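Local coordinates for protein putative succinylglutamate desuccinylase / aspartoacylase (Shewanella amazonensis, PDB 3FMC) that probably acts as a zinc-dependent hydrolase of the succinylglutamate desuccinylase/aspartoacylase family, although its substrate is unknown, at residues R91-P94 with I95-V98; N99-R102 with E103-D106; R188-A191 with Q192-I196; C285-K288 with N289-K292. One frame throughout, in Å; residues are numbered along the deposited sequence.

Contact 1: R91-P94 with I95-V98; sequences RFDP and ITGV. With SO4 (sulfate ion), chain K.
Asp93 and Val98 close a tight reversal of the backbone: Asp93 N donates to Val98 O at 2.9 Å, nearly straight at 168°, and Gly97 N returns a bond to Asp93 O at 2.7 Å, lying in the carbonyl plane. Inside the turn, the Asp93 carboxylate folds back over its own chain; with CG anti to the backbone N (chi1 -174°), OD1 takes the N-H of Ile95 at 2.9 Å from above the carboxylate plane. The same oxygen lies 3.4 Å from Ile95 CB, while Asp93 CB rests against Thr96 OG1. With an alanine here in place of Asp93, Ile95 N would lose the carboxylate and the start of the turn would probably be freer to move. Phe92 presses CB on Gly97 O at 3.3 Å. Arg91 runs extended the other way, and the edge of its guanidinium meets a sulfate, probably from the crystallisation liquor, with NH1 and NH2 both donating to O3. Phe92 packs on Thr96 of the second subunit and Ile95 on its Phe347, so the turn lies at a subunit interface. Three right-handed helical residues followed by Gly97 at positive phi resemble the four-residue loop of a 4:6 beta hairpin.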
loop_
_atom_site.group_PDB
_atom_site.type_symbol
_atom_site.label_atom_id
_atom_site.label_comp_id
_atom_site.label_asym_id
_atom_site.label_seq_id
_atom_site.Cartn_x
_atom_site.Cartn_y
_atom_site.Cartn_z
ATOM N N ARG C 91 5.206 -7.410 7.165
ATOM C CA ARG C 91 6.322 -7.157 8.076
ATOM C C ARG C 91 6.070 -6.159 9.192
ATOM O O ARG C 91 6.655 -6.260 10.287
ATOM C CB ARG C 91 7.525 -6.689 7.239
ATOM C CG ARG C 91 8.834 -6.607 8.008
ATOM C CD ARG C 91 10.002 -6.411 7.066
ATOM N NE ARG C 91 11.217 -6.247 7.832
ATOM C CZ ARG C 91 11.864 -7.264 8.408
ATOM N NH1 ARG C 91 11.441 -8.527 8.257
ATOM N NH2 ARG C 91 12.954 -7.009 9.126
ATOM N N PHE C 92 5.201 -5.182 8.899
ATOM C CA PHE C 92 4.929 -4.104 9.806
ATOM C C PHE C 92 3.453 -3.701 9.800
ATOM O O PHE C 92 2.702 -4.044 8.878
ATOM C CB PHE C 92 5.821 -2.878 9.502
ATOM C CG PHE C 92 5.900 -2.462 8.050
ATOM C CD1 PHE C 92 4.851 -1.767 7.424
ATOM C CD2 PHE C 92 7.058 -2.726 7.308
ATOM C CE1 PHE C 92 4.982 -1.336 6.077
ATOM C CE2 PHE C 92 7.160 -2.328 5.982
ATOM C CZ PHE C 92 6.122 -1.639 5.383
ATOM N N ASP C 93 3.070 -2.997 10.860
ATOM C CA ASP C 93 1.733 -2.438 10.934
ATOM C C ASP C 93 1.594 -1.493 9.705
ATOM O O ASP C 93 2.341 -0.543 9.571
ATOM C CB ASP C 93 1.557 -1.705 12.281
ATOM C CG ASP C 93 0.158 -1.222 12.500
ATOM O OD1 ASP C 93 -0.533 -1.035 11.496
ATOM O OD2 ASP C 93 -0.220 -1.025 13.687
ATOM N N PRO C 94 0.649 -1.777 8.800
ATOM C CA PRO C 94 0.499 -0.949 7.600
ATOM C C PRO C 94 0.055 0.482 7.916
ATOM O O PRO C 94 0.180 1.367 7.077
ATOM C CB PRO C 94 -0.563 -1.683 6.761
ATOM C CG PRO C 94 -1.110 -2.717 7.595
ATOM C CD PRO C 94 -0.306 -2.893 8.836
ATOM N N ILE C 95 -0.487 0.683 9.102
ATOM C CA ILE C 95 -0.909 2.019 9.536
ATOM C C ILE C 95 0.263 2.860 9.983
ATOM O O ILE C 95 0.418 4.012 9.548
ATOM C CB ILE C 95 -1.922 1.960 10.719
ATOM C CG1 ILE C 95 -3.185 1.195 10.344
ATOM C CG2 ILE C 95 -2.222 3.429 11.204
ATOM C CD1 ILE C 95 -4.197 0.980 11.514
ATOM N N THR C 96 1.107 2.284 10.841
ATOM C CA THR C 96 2.185 3.035 11.479
ATOM C C THR C 96 3.604 2.753 11.043
ATOM O O THR C 96 4.479 3.562 11.361
ATOM C CB THR C 96 2.146 2.851 13.001
ATOM O OG1 THR C 96 2.495 1.512 13.332
ATOM C CG2 THR C 96 0.758 3.192 13.537
ATOM N N GLY C 97 3.813 1.633 10.341
ATOM C CA GLY C 97 5.130 1.178 9.900
ATOM C C GLY C 97 5.948 0.393 10.900
ATOM O O GLY C 97 7.083 -0.016 10.592
ATOM N N VAL C 98 5.425 0.199 12.108
ATOM C CA VAL C 98 6.147 -0.459 13.174
ATOM C C VAL C 98 6.216 -1.977 12.922
ATOM O O VAL C 98 5.203 -2.655 12.792
ATOM C CB VAL C 98 5.571 -0.189 14.549
ATOM C CG1 VAL C 98 6.347 -1.006 15.608
ATOM C CG2 VAL C 98 5.580 1.363 14.865
HETATM S S SO4 K . 13.788 -8.787 11.723
HETATM O O1 SO4 K . 12.609 -8.295 12.469
HETATM O O2 SO4 K . 14.651 -7.653 11.400
HETATM O O3 SO4 K . 13.477 -9.522 10.458
HETATM O O4 SO4 K . 14.480 -9.752 12.597
#

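Contact 2: N99-R102 with E103-D106; sequences NWNR and EYLD. With SO4 (sulfate ion), chain K.
Asn101 swings its amide away from the backbone N (chi1 -166°) and Tyr104 turns CG anti to its carbonyl carbon (chi1 -67°), which sets OD1 of Asn101 3.3 Å from CE2 of Tyr104. The amide and ring planes stand almost perpendicular, and a water joins the two polar ends, giving a proton to Asn101 OD1 and accepting one from Tyr104 OH at 2.7 Å. A second water ties Arg102 O to Tyr104 O. Upstream, Asn99 OD1 receives Asn101 N at 2.8 Å, an Asx turn, and also the NE2 of His43. Asn99 ND2 lies over one face of the Arg102 guanidinium, toward its rim, and both reach the sulfate. Sulfate O1 is gripped by three donors here: Asn99 ND2, Asn101 ND2 at 3.2 Å and Arg102 NH1 at 2.8 Å. Arg102 NH2 holds O2, and NH1 also donates to Asn101 O, fixing the rotation of the guanidinium. Such a gathering is consistent with an anion-accepting pocket near His43 and His172, residues of a possible, vacant metal site. Tyr104 is wedged between helices 150-163 and 210-227, Glu103 leans on the first and bonds Thr149, and Asn101 touches strand 167-174 while accepting from Met210 N.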
loop_
_atom_site.group_PDB
_atom_site.type_symbol
_atom_site.label_atom_id
_atom_site.label_comp_id
_atom_site.label_asym_id
_atom_site.label_seq_id
_atom_site.Cartn_x
_atom_site.Cartn_y
_atom_site.Cartn_z
ATOM N N ASN C 99 7.448 -2.463 12.875
ATOM C CA ASN C 99 7.761 -3.882 12.648
ATOM C C ASN C 99 7.125 -4.727 13.734
ATOM O O ASN C 99 7.294 -4.462 14.923
ATOM C CB ASN C 99 9.307 -3.976 12.617
ATOM C CG ASN C 99 9.844 -5.400 12.332
ATOM O OD1 ASN C 99 9.182 -6.391 12.566
ATOM N ND2 ASN C 99 11.074 -5.466 11.840
ATOM N N TRP C 100 6.378 -5.752 13.353
ATOM C CA TRP C 100 5.701 -6.599 14.350
ATOM C C TRP C 100 6.708 -7.254 15.310
ATOM O O TRP C 100 6.352 -7.519 16.488
ATOM C CB TRP C 100 4.942 -7.687 13.694
ATOM C CG TRP C 100 3.873 -7.270 12.691
ATOM C CD1 TRP C 100 3.858 -7.575 11.378
ATOM C CD2 TRP C 100 2.682 -6.520 12.945
ATOM N NE1 TRP C 100 2.708 -7.115 10.783
ATOM C CE2 TRP C 100 1.967 -6.456 11.721
ATOM C CE3 TRP C 100 2.145 -5.905 14.075
ATOM C CZ2 TRP C 100 0.752 -5.774 11.594
ATOM C CZ3 TRP C 100 0.932 -5.214 13.937
ATOM C CH2 TRP C 100 0.255 -5.171 12.711
ATOM N N ASN C 101 7.936 -7.466 14.809
ATOM C CA ASN C 101 9.024 -8.062 15.608
ATOM C C ASN C 101 9.902 -7.026 16.293
ATOM O O ASN C 101 11.080 -7.270 16.638
ATOM C CB ASN C 101 9.810 -9.025 14.721
ATOM C CG ASN C 101 10.740 -9.946 15.509
ATOM O OD1 ASN C 101 10.369 -10.506 16.541
ATOM N ND2 ASN C 101 11.942 -10.142 14.970
ATOM N N ARG C 102 9.345 -5.834 16.475
ATOM C CA ARG C 102 9.973 -4.812 17.297
ATOM C C ARG C 102 9.008 -4.426 18.427
ATOM O O ARG C 102 9.257 -3.479 19.146
ATOM C CB ARG C 102 10.336 -3.583 16.486
ATOM C CG ARG C 102 11.449 -3.849 15.517
ATOM C CD ARG C 102 12.748 -4.299 16.178
ATOM N NE ARG C 102 13.710 -4.474 15.093
ATOM C CZ ARG C 102 13.835 -5.587 14.360
ATOM N NH1 ARG C 102 13.192 -6.701 14.675
ATOM N NH2 ARG C 102 14.683 -5.591 13.337
ATOM N N GLU C 103 7.918 -5.181 18.579
ATOM C CA GLU C 103 6.884 -4.875 19.583
ATOM C C GLU C 103 6.928 -5.665 20.891
ATOM O O GLU C 103 6.045 -5.551 21.744
ATOM C CB GLU C 103 5.532 -5.058 18.910
ATOM C CG GLU C 103 5.161 -3.919 17.969
ATOM C CD GLU C 103 4.584 -2.719 18.678
ATOM O OE1 GLU C 103 4.877 -2.490 19.894
ATOM O OE2 GLU C 103 3.807 -2.014 18.007
ATOM N N TYR C 104 7.971 -6.458 21.096
ATOM C CA TYR C 104 8.011 -7.254 22.347
ATOM C C TYR C 104 8.330 -6.371 23.551
ATOM O O TYR C 104 8.796 -5.244 23.412
ATOM C CB TYR C 104 8.929 -8.492 22.203
ATOM C CG TYR C 104 8.382 -9.531 21.215
ATOM C CD1 TYR C 104 7.534 -10.543 21.633
ATOM C CD2 TYR C 104 8.676 -9.479 19.863
ATOM C CE1 TYR C 104 7.019 -11.454 20.788
ATOM C CE2 TYR C 104 8.154 -10.395 18.987
ATOM C CZ TYR C 104 7.304 -11.391 19.440
ATOM O OH TYR C 104 6.848 -12.327 18.531
ATOM N N LEU C 105 8.104 -6.915 24.736
ATOM C CA LEU C 105 8.200 -6.190 25.981
ATOM C C LEU C 105 9.535 -6.379 26.665
ATOM O O LEU C 105 9.917 -7.516 26.928
ATOM C CB LEU C 105 7.101 -6.713 26.912
ATOM C CG LEU C 105 6.994 -6.102 28.320
ATOM C CD1 LEU C 105 6.968 -4.572 28.276
ATOM C CD2 LEU C 105 5.785 -6.710 29.066
ATOM N N ASP C 106 10.261 -5.276 26.866
ATOM C CA ASP C 106 11.530 -5.250 27.616
ATOM C C ASP C 106 11.101 -5.052 29.039
ATOM O O ASP C 106 10.488 -4.033 29.377
ATOM C CB ASP C 106 12.374 -4.068 27.188
ATOM C CG ASP C 106 13.847 -4.111 27.694
ATOM O OD1 ASP C 106 14.336 -5.126 28.213
ATOM O OD2 ASP C 106 14.542 -3.089 27.508
HETATM S S SO4 K . 13.788 -8.787 11.723
HETATM O O1 SO4 K . 12.609 -8.295 12.469
HETATM O O2 SO4 K . 14.651 -7.653 11.400
HETATM O O3 SO4 K . 13.477 -9.522 10.458
HETATM O O4 SO4 K . 14.480 -9.752 12.597
HETATM O O HOH W 1 8.623 -12.675 16.524
HETATM O O HOH W 2 9.452 -3.263 21.764
#

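Contact 3: R188-A191 with Q192-I196; sequences RSAA and QYFSI
Gln192 N and Tyr193 N reach back three residues each, to Ser189 O at 3.0 Å and to Ala190 O at 3.1 Å, i to i+3 bonds as in a 3-10-like turn. Ala190 O also has two rings close by: it lies at the edge of the Tyr193 ring, near its plane, and 3.2 Å from CD2 of Phe194. Ser189 O likewise approaches the Tyr193 ring, 3.3 Å from CE2. The Gln192 chain, bent at chi2 (-64°), curls back along the turn, its CB passing the Ser189 carbonyl, and NE2 gives a proton to a water that donates to Arg188 O at 2.8 Å. A second water lies between Ala191 O and Ile196 O and may bridge them, across the turn to the start of the next extended piece. Phe194 O is satisfied by NH2 of Arg282, and the Arg188 guanidinium forms a salt bridge through NH2 with the terminal carboxylate of Leu368. The turn joins strand 176-184 to strand 198-202. Ala190 and Phe194 press on Leu239 of strand 237-243, Ala191 and Ile196 on Leu181 of strand 176-184; against helix 251-267, Phe194 stacks with Tyr264 and Tyr193 with His267.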
loop_
_atom_site.group_PDB
_atom_site.type_symbol
_atom_site.label_atom_id
_atom_site.label_comp_id
_atom_site.label_asym_id
_atom_site.label_seq_id
_atom_site.Cartn_x
_atom_site.Cartn_y
_atom_site.Cartn_z
ATOM N N ARG C 188 26.413 -20.779 22.169
ATOM C CA ARG C 188 27.060 -21.002 20.880
ATOM C C ARG C 188 26.974 -22.464 20.415
ATOM O O ARG C 188 26.838 -22.745 19.220
ATOM C CB ARG C 188 28.509 -20.544 20.987
ATOM C CG ARG C 188 29.321 -20.920 19.781
ATOM C CD ARG C 188 30.652 -20.259 19.808
ATOM N NE ARG C 188 31.527 -20.937 18.878
ATOM C CZ ARG C 188 32.697 -20.461 18.475
ATOM N NH1 ARG C 188 33.114 -19.278 18.929
ATOM N NH2 ARG C 188 33.436 -21.179 17.616
ATOM N N SER C 189 26.951 -23.402 21.359
ATOM C CA SER C 189 26.841 -24.798 21.006
ATOM C C SER C 189 25.581 -25.172 20.256
ATOM O O SER C 189 25.572 -26.173 19.515
ATOM C CB SER C 189 26.945 -25.667 22.265
ATOM O OG SER C 189 25.885 -25.371 23.167
ATOM N N ALA C 190 24.501 -24.394 20.412
ATOM C CA ALA C 190 23.238 -24.765 19.780
ATOM C C ALA C 190 23.360 -24.896 18.268
ATOM O O ALA C 190 22.679 -25.713 17.650
ATOM C CB ALA C 190 22.098 -23.760 20.162
ATOM N N ALA C 191 24.193 -24.050 17.658
ATOM C CA ALA C 191 24.362 -24.054 16.214
ATOM C C ALA C 191 24.852 -25.388 15.675
ATOM O O ALA C 191 24.541 -25.740 14.564
ATOM C CB ALA C 191 25.306 -22.890 15.777
ATOM N N GLN C 192 25.577 -26.142 16.497
ATOM C CA GLN C 192 26.102 -27.453 16.101
ATOM C C GLN C 192 25.016 -28.501 15.867
ATOM O O GLN C 192 25.291 -29.489 15.204
ATOM C CB GLN C 192 27.101 -27.988 17.147
ATOM C CG GLN C 192 28.324 -27.123 17.374
ATOM C CD GLN C 192 29.208 -26.999 16.140
ATOM O OE1 GLN C 192 29.481 -27.975 15.451
ATOM N NE2 GLN C 192 29.667 -25.784 15.867
ATOM N N TYR C 193 23.786 -28.263 16.344
ATOM C CA TYR C 193 22.690 -29.258 16.254
ATOM C C TYR C 193 21.718 -29.025 15.131
ATOM O O TYR C 193 21.177 -29.981 14.546
ATOM C CB TYR C 193 21.997 -29.377 17.622
ATOM C CG TYR C 193 22.987 -29.759 18.678
ATOM C CD1 TYR C 193 23.426 -31.086 18.821
ATOM C CD2 TYR C 193 23.558 -28.812 19.483
ATOM C CE1 TYR C 193 24.392 -31.424 19.751
ATOM C CE2 TYR C 193 24.510 -29.143 20.422
ATOM C CZ TYR C 193 24.923 -30.451 20.556
ATOM O OH TYR C 193 25.884 -30.720 21.521
ATOM N N PHE C 194 21.474 -27.754 14.797
ATOM C CA PHE C 194 20.598 -27.435 13.683
ATOM C C PHE C 194 21.329 -27.681 12.339
ATOM O O PHE C 194 22.544 -27.884 12.331
ATOM C CB PHE C 194 20.101 -25.978 13.781
ATOM C CG PHE C 194 19.283 -25.699 15.022
ATOM C CD1 PHE C 194 17.914 -25.932 15.038
ATOM C CD2 PHE C 194 19.874 -25.210 16.164
ATOM C CE1 PHE C 194 17.170 -25.686 16.186
ATOM C CE2 PHE C 194 19.122 -24.941 17.306
ATOM C CZ PHE C 194 17.777 -25.170 17.303
ATOM N N SER C 195 20.560 -27.704 11.256
ATOM C CA SER C 195 21.045 -27.888 9.880
ATOM C C SER C 195 21.104 -26.513 9.162
ATOM O O SER C 195 20.500 -26.299 8.095
ATOM C CB SER C 195 20.107 -28.838 9.147
ATOM O OG SER C 195 20.087 -30.089 9.831
ATOM N N ILE C 196 21.865 -25.614 9.784
ATOM C CA ILE C 196 21.970 -24.233 9.326
ATOM C C ILE C 196 23.446 -23.845 9.165
ATOM O O ILE C 196 24.198 -23.778 10.150
ATOM C CB ILE C 196 21.222 -23.308 10.303
ATOM C CG1 ILE C 196 19.731 -23.737 10.372
ATOM C CG2 ILE C 196 21.337 -21.840 9.808
ATOM C CD1 ILE C 196 18.830 -23.010 11.372
HETATM O O HOH W 3 29.031 -23.729 17.839
HETATM O O HOH W 4 23.273 -25.022 12.479
#

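Contact 4: C285-K288 with N289-K292; sequences CFLK and NYRK
Asn289 and Tyr290 are tied back to the end of the preceding strand by two successive i to i+3 bonds, a short 3-10 turn: Asn289 N donates to Phe286 O at 2.8 Å and Tyr290 N to Leu287 O at 3.0 Å. The Asn289 side chain can be followed outward. CB sits 3.4 Å from Phe286 O, against the carbonyl its own amide is bonded to. CG, placed anti to the carbonyl carbon (chi1 -67°), then runs beside the Lys288 side chain, the two pointing the same way. OD1 lies 3.8 Å from Lys288 CG. ND2 passes 4.0 Å from Lys288 CE and donates to a water at 3.0 Å, which also accepts from Phe286 N, so the amide tip is fastened by solvent to the incoming strand 283-286. A leucine in place of Asn289 would probably leave that water without its amide donor, so that the side chain is no longer tied to Phe286. On the other side of the turn, Leu287 CD1 meets Tyr290 CD2 at 4.4 Å, and two further waters lie within bonding distance of Tyr290 O, one also near Leu287 O and the other near Lys288 O. Strand 283-286 runs beside strand 198-202, whereas strand 290-294 pairs with strand 357-363, so the turn hands the chain from one neighbour to the next. Arg291 forms a cation-pi contact with Trp146 of the second subunit. The chemistry is that of a surface turn held by its backbone bonds and the Asn289 water, with the apolar touch of Leu287 on Tyr290 alongside.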
loop_
_atom_site.group_PDB
_atom_site.type_symbol
_atom_site.label_atom_id
_atom_site.label_comp_id
_atom_site.label_asym_id
_atom_site.label_seq_id
_atom_site.Cartn_x
_atom_site.Cartn_y
_atom_site.Cartn_z
ATOM N N CYS C 285 29.486 -15.588 12.806
ATOM C CA CYS C 285 30.111 -14.287 12.957
ATOM C C CYS C 285 29.372 -13.584 14.078
ATOM O O CYS C 285 28.221 -13.940 14.385
ATOM C CB CYS C 285 30.185 -13.493 11.660
ATOM S SG CYS C 285 28.818 -12.444 11.257
ATOM N N PHE C 286 30.040 -12.662 14.755
ATOM C CA PHE C 286 29.400 -11.888 15.775
ATOM C C PHE C 286 28.518 -10.853 15.058
ATOM O O PHE C 286 28.883 -10.342 13.998
ATOM C CB PHE C 286 30.412 -11.226 16.698
ATOM C CG PHE C 286 31.092 -12.216 17.576
ATOM C CD1 PHE C 286 30.482 -12.643 18.722
ATOM C CD2 PHE C 286 32.287 -12.800 17.201
ATOM C CE1 PHE C 286 31.072 -13.589 19.526
ATOM C CE2 PHE C 286 32.878 -13.741 18.014
ATOM C CZ PHE C 286 32.257 -14.130 19.179
ATOM N N LEU C 287 27.397 -10.527 15.681
ATOM C CA LEU C 287 26.371 -9.680 15.074
ATOM C C LEU C 287 26.897 -8.354 14.554
ATOM O O LEU C 287 26.438 -7.883 13.499
ATOM C CB LEU C 287 25.252 -9.436 16.060
ATOM C CG LEU C 287 24.063 -8.607 15.571
ATOM C CD1 LEU C 287 23.298 -9.324 14.440
ATOM C CD2 LEU C 287 23.176 -8.263 16.792
ATOM N N LYS C 288 27.843 -7.766 15.272
ATOM C CA LYS C 288 28.444 -6.472 14.857
ATOM C C LYS C 288 29.120 -6.541 13.475
ATOM O O LYS C 288 29.303 -5.518 12.800
ATOM C CB LYS C 288 29.440 -5.961 15.904
ATOM C CG LYS C 288 30.742 -6.742 15.937
ATOM C CD LYS C 288 31.739 -6.231 16.975
ATOM C CE LYS C 288 32.988 -7.153 16.938
ATOM N NZ LYS C 288 33.978 -6.938 18.042
ATOM N N ASN C 289 29.498 -7.749 13.047
ATOM C CA ASN C 289 30.132 -7.944 11.747
ATOM C C ASN C 289 29.174 -8.311 10.591
ATOM O O ASN C 289 29.597 -8.611 9.480
ATOM C CB ASN C 289 31.250 -8.969 11.921
ATOM C CG ASN C 289 32.364 -8.445 12.784
ATOM O OD1 ASN C 289 32.656 -7.250 12.740
ATOM N ND2 ASN C 289 32.977 -9.310 13.592
ATOM N N TYR C 290 27.874 -8.248 10.877
ATOM C CA TYR C 290 26.802 -8.478 9.903
ATOM C C TYR C 290 26.465 -7.096 9.329
ATOM O O TYR C 290 25.972 -6.227 10.059
ATOM C CB TYR C 290 25.602 -9.142 10.590
ATOM C CG TYR C 290 24.502 -9.682 9.691
ATOM C CD1 TYR C 290 24.784 -10.322 8.494
ATOM C CD2 TYR C 290 23.153 -9.589 10.081
ATOM C CE1 TYR C 290 23.752 -10.834 7.682
ATOM C CE2 TYR C 290 22.130 -10.130 9.313
ATOM C CZ TYR C 290 22.429 -10.760 8.118
ATOM O OH TYR C 290 21.432 -11.302 7.330
ATOM N N ARG C 291 26.816 -6.888 8.072
ATOM C CA ARG C 291 26.741 -5.604 7.385
ATOM C C ARG C 291 25.634 -5.489 6.337
ATOM O O ARG C 291 25.331 -6.448 5.630
ATOM C CB ARG C 291 28.083 -5.378 6.663
ATOM C CG ARG C 291 29.321 -5.576 7.552
ATOM C CD ARG C 291 29.319 -4.709 8.779
ATOM N NE ARG C 291 29.274 -3.270 8.484
ATOM C CZ ARG C 291 30.333 -2.509 8.173
ATOM N NH1 ARG C 291 31.558 -3.029 8.091
ATOM N NH2 ARG C 291 30.166 -1.205 7.925
ATOM N N LYS C 292 25.096 -4.283 6.213
ATOM C CA LYS C 292 24.054 -3.947 5.268
ATOM C C LYS C 292 24.708 -3.171 4.118
ATOM O O LYS C 292 25.366 -2.137 4.326
ATOM C CB LYS C 292 22.986 -3.087 5.941
ATOM C CG LYS C 292 22.274 -3.752 7.103
ATOM C CD LYS C 292 21.422 -2.772 7.873
ATOM C CE LYS C 292 20.878 -3.328 9.140
ATOM N NZ LYS C 292 19.922 -2.365 9.837
HETATM O O HOH W 5 32.787 -12.337 13.578
HETATM O O HOH W 6 24.738 -5.985 12.926
HETATM O O HOH W 7 26.906 -4.138 11.962
#

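Contacts 1 and 2 are consecutive pieces of the loop between helices 77-80 and 111-118, with centres 12 Å apart; they touch through Arg91 and Trp100 and share one sulfate. Contact 3 follows, between strands 176-184 and 198-202, and contact 4 joins strand 283-286 to strand 290-294. Contact 3 lies across the chain's centre from contacts 1 and 2, its own centre 33 Å from that of contact 1. Contact 4 approaches contacts 1, 2 and 3 to about 8, 7 and 5 Å between nearest atoms; strand 198-202 follows contact 3 and borders contact 4. Contacts 1 and 4 both reach the second subunit.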